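Local coordinates for protein glycerol-3-phosphate dehydrogenase [NAD(P)+] (Coxiella burnetii, PDB 3K96) that probably catalyses the NAD(P)H-dependent reduction of dihydroxyacetone phosphate to sn-glycerol 3-phosphate, the precursor for phospholipid synthesis, at residues A[53-59]-A[86-92]. Sequence-based numbering, arbitrary orientation.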
loop_
_atom_site.group_PDB
_atom_site.type_symbol
_atom_site.label_atom_id
_atom_site.label_comp_id
_atom_site.label_asym_id
_atom_site.label_seq_id
_atom_site.Cartn_x
_atom_site.Cartn_y
_atom_site.Cartn_z
ATOM N N GLN A 53 -16.295 -4.596 -30.031
ATOM C CA GLN A 53 -16.149 -6.046 -30.052
ATOM C C GLN A 53 -17.457 -6.699 -29.628
ATOM O O GLN A 53 -18.176 -6.182 -28.768
ATOM C CB GLN A 53 -15.024 -6.480 -29.106
ATOM C CG GLN A 53 -13.659 -5.911 -29.465
ATOM C CD GLN A 53 -12.646 -6.105 -28.356
ATOM O OE1 GLN A 53 -12.692 -7.101 -27.625
ATOM N NE2 GLN A 53 -11.724 -5.140 -28.210
ATOM N N LYS A 54 -17.774 -7.833 -30.230
ATOM C CA LYS A 54 -18.967 -8.571 -29.866
ATOM C C LYS A 54 -18.686 -9.321 -28.585
ATOM O O LYS A 54 -17.684 -10.033 -28.494
ATOM C CB LYS A 54 -19.338 -9.586 -30.947
ATOM C CG LYS A 54 -19.576 -8.962 -32.315
ATOM C CD LYS A 54 -19.797 -10.040 -33.385
ATOM C CE LYS A 54 -19.756 -9.451 -34.804
ATOM N NZ LYS A 54 -18.384 -8.935 -35.153
ATOM N N VAL A 55 -19.578 -9.190 -27.612
ATOM C CA VAL A 55 -19.407 -9.847 -26.354
ATOM C C VAL A 55 -20.658 -10.551 -25.899
ATOM O O VAL A 55 -21.758 -10.002 -25.996
ATOM C CB VAL A 55 -19.029 -8.827 -25.236
ATOM C CG1 VAL A 55 -18.832 -9.559 -23.918
ATOM C CG2 VAL A 55 -17.786 -8.044 -25.621
ATOM N N ARG A 56 -20.484 -11.760 -25.375
ATOM C CA ARG A 56 -21.581 -12.536 -24.826
ATOM C C ARG A 56 -21.324 -12.713 -23.327
ATOM O O ARG A 56 -20.309 -13.286 -22.919
ATOM C CB ARG A 56 -21.685 -13.903 -25.489
ATOM C CG ARG A 56 -21.969 -13.851 -26.967
ATOM C CD ARG A 56 -22.006 -15.256 -27.529
ATOM N NE ARG A 56 -22.160 -15.267 -28.978
ATOM C CZ ARG A 56 -22.250 -16.367 -29.718
ATOM N NH1 ARG A 56 -22.189 -17.570 -29.154
ATOM N NH2 ARG A 56 -22.403 -16.257 -31.034
ATOM N N LEU A 57 -22.269 -12.245 -22.528
ATOM C CA LEU A 57 -22.172 -12.312 -21.090
ATOM C C LEU A 57 -23.152 -13.326 -20.542
ATOM O O LEU A 57 -24.351 -13.186 -20.727
ATOM C CB LEU A 57 -22.490 -10.928 -20.511
ATOM C CG LEU A 57 -22.375 -10.763 -19.000
ATOM C CD1 LEU A 57 -20.939 -11.023 -18.556
ATOM C CD2 LEU A 57 -22.839 -9.358 -18.600
ATOM N N TRP A 58 -22.647 -14.325 -19.842
ATOM C CA TRP A 58 -23.471 -15.387 -19.264
ATOM C C TRP A 58 -23.507 -15.317 -17.745
ATOM O O TRP A 58 -22.510 -14.994 -17.089
ATOM C CB TRP A 58 -22.907 -16.742 -19.672
ATOM C CG TRP A 58 -23.570 -17.961 -19.056
ATOM C CD1 TRP A 58 -24.706 -18.592 -19.499
ATOM C CD2 TRP A 58 -23.098 -18.731 -17.939
ATOM N NE1 TRP A 58 -24.985 -19.683 -18.708
ATOM C CE2 TRP A 58 -24.013 -19.795 -17.746
ATOM C CE3 TRP A 58 -21.992 -18.621 -17.073
ATOM C CZ2 TRP A 58 -23.861 -20.738 -16.727
ATOM C CZ3 TRP A 58 -21.834 -19.564 -16.067
ATOM C CH2 TRP A 58 -22.770 -20.612 -15.901
ATOM N N SER A 59 -24.674 -15.626 -17.204
ATOM C CA SER A 59 -24.877 -15.681 -15.784
ATOM C C SER A 59 -25.591 -16.971 -15.465
ATOM O O SER A 59 -26.503 -17.370 -16.200
ATOM C CB SER A 59 -25.755 -14.516 -15.329
ATOM O OG SER A 59 -26.031 -14.618 -13.941
ATOM N N THR A 86 -23.371 -4.236 -28.934
ATOM C CA THR A 86 -22.541 -5.440 -29.128
ATOM C C THR A 86 -22.426 -6.358 -27.907
ATOM O O THR A 86 -21.795 -7.425 -27.992
ATOM C CB THR A 86 -21.148 -5.077 -29.644
ATOM O OG1 THR A 86 -20.559 -4.092 -28.784
ATOM C CG2 THR A 86 -21.237 -4.513 -31.079
ATOM N N LEU A 87 -23.044 -5.959 -26.795
ATOM C CA LEU A 87 -23.025 -6.747 -25.573
ATOM C C LEU A 87 -24.385 -7.387 -25.347
ATOM O O LEU A 87 -25.389 -6.684 -25.198
ATOM C CB LEU A 87 -22.645 -5.866 -24.385
ATOM C CG LEU A 87 -22.732 -6.442 -22.971
ATOM C CD1 LEU A 87 -22.088 -7.795 -22.827
ATOM C CD2 LEU A 87 -22.103 -5.432 -22.004
ATOM N N LYS A 88 -24.401 -8.718 -25.302
ATOM C CA LYS A 88 -25.632 -9.493 -25.125
ATOM C C LYS A 88 -25.508 -10.516 -24.018
ATOM O O LYS A 88 -24.511 -11.224 -23.930
ATOM C CB LYS A 88 -25.974 -10.246 -26.428
ATOM C CG LYS A 88 -26.188 -9.359 -27.659
ATOM C CD LYS A 88 -27.358 -8.410 -27.456
ATOM C CE LYS A 88 -27.620 -7.571 -28.694
ATOM N NZ LYS A 88 -28.651 -6.524 -28.401
ATOM N N ALA A 89 -26.540 -10.607 -23.187
ATOM C CA ALA A 89 -26.595 -11.582 -22.107
ATOM C C ALA A 89 -27.215 -12.897 -22.612
ATOM O O ALA A 89 -28.142 -12.884 -23.408
ATOM C CB ALA A 89 -27.415 -11.028 -20.922
ATOM N N TYR A 90 -26.679 -14.019 -22.149
ATOM C CA TYR A 90 -27.158 -15.350 -22.495
ATOM C C TYR A 90 -27.370 -16.089 -21.193
ATOM O O TYR A 90 -26.605 -15.882 -20.242
ATOM C CB TYR A 90 -26.083 -16.105 -23.282
ATOM C CG TYR A 90 -25.937 -15.697 -24.716
ATOM C CD1 TYR A 90 -25.526 -14.427 -25.061
ATOM C CD2 TYR A 90 -26.191 -16.605 -25.737
ATOM C CE1 TYR A 90 -25.405 -14.054 -26.375
ATOM C CE2 TYR A 90 -26.057 -16.247 -27.054
ATOM C CZ TYR A 90 -25.669 -14.973 -27.366
ATOM O OH TYR A 90 -25.533 -14.628 -28.678
ATOM N N CYS A 91 -28.393 -16.936 -21.110
ATOM C CA CYS A 91 -28.557 -17.731 -19.888
ATOM C C CYS A 91 -28.148 -19.175 -20.135
ATOM O O CYS A 91 -28.005 -19.936 -19.193
ATOM C CB CYS A 91 -29.970 -17.686 -19.329
ATOM S SG CYS A 91 -31.145 -18.620 -20.273
ATOM N N ASP A 92 -27.945 -19.548 -21.394
ATOM C CA ASP A 92 -27.542 -20.917 -21.721
ATOM C C ASP A 92 -26.039 -20.990 -21.983
ATOM O O ASP A 92 -25.518 -20.341 -22.889
ATOM C CB ASP A 92 -28.311 -21.437 -22.947
ATOM C CG ASP A 92 -27.930 -22.887 -23.313
ATOM O OD1 ASP A 92 -27.913 -23.758 -22.412
ATOM O OD2 ASP A 92 -27.658 -23.152 -24.502
#
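V55 and L57 pair with L87 and A89 on the buried face of two parallel strands. L87 CD1 lies 3.9 Å from V55 CG1 and also touches L57 CB. With L87 CG anti to the backbone N (chi1 172°) and chi2 at 48°, the CD1 methyl reaches both residues. Four backbone hydrogen bonds form the ladder: V55 N to T86 O, K88 N to V55 O, L57 N to K88 O and Y90 N to L57 O. The shortest is L57 N to K88 O, 2.8 Å.

On the other face K88 is exposed, and R56 and Y90 are partly so. R56 extends across one face of the Y90 ring, with CD 4.1 Å from the ring centroid in a CH-pi contact. The guanidinium and ring planes are 18° apart, and Y90 OH lies over a guanidinium face. R56 NE to Y90 OH is too poorly angled for a hydrogen bond. Two hydrogen bonds from NH1, to the carbonyl oxygens of S96 and E98, hold the end of the R56 side chain. The amino end of K88 makes no contact with strand 55-58. W58, on the same face, is buried. Its NE1 makes a weak bond to C91 O (3.1 Å, bent to 133°). D92 caps helix 93-97 through A95 N.

The pair closes the beta-alpha-beta unit 55-58, 62-71, 87-90 of the Rossmann-type nucleotide-binding domain. Strand 87-90 is outermost; strand 55-58 lies between it and strand 32-35. Helices 39-49 and 62-71 pack on the V55, L87 and A89 face.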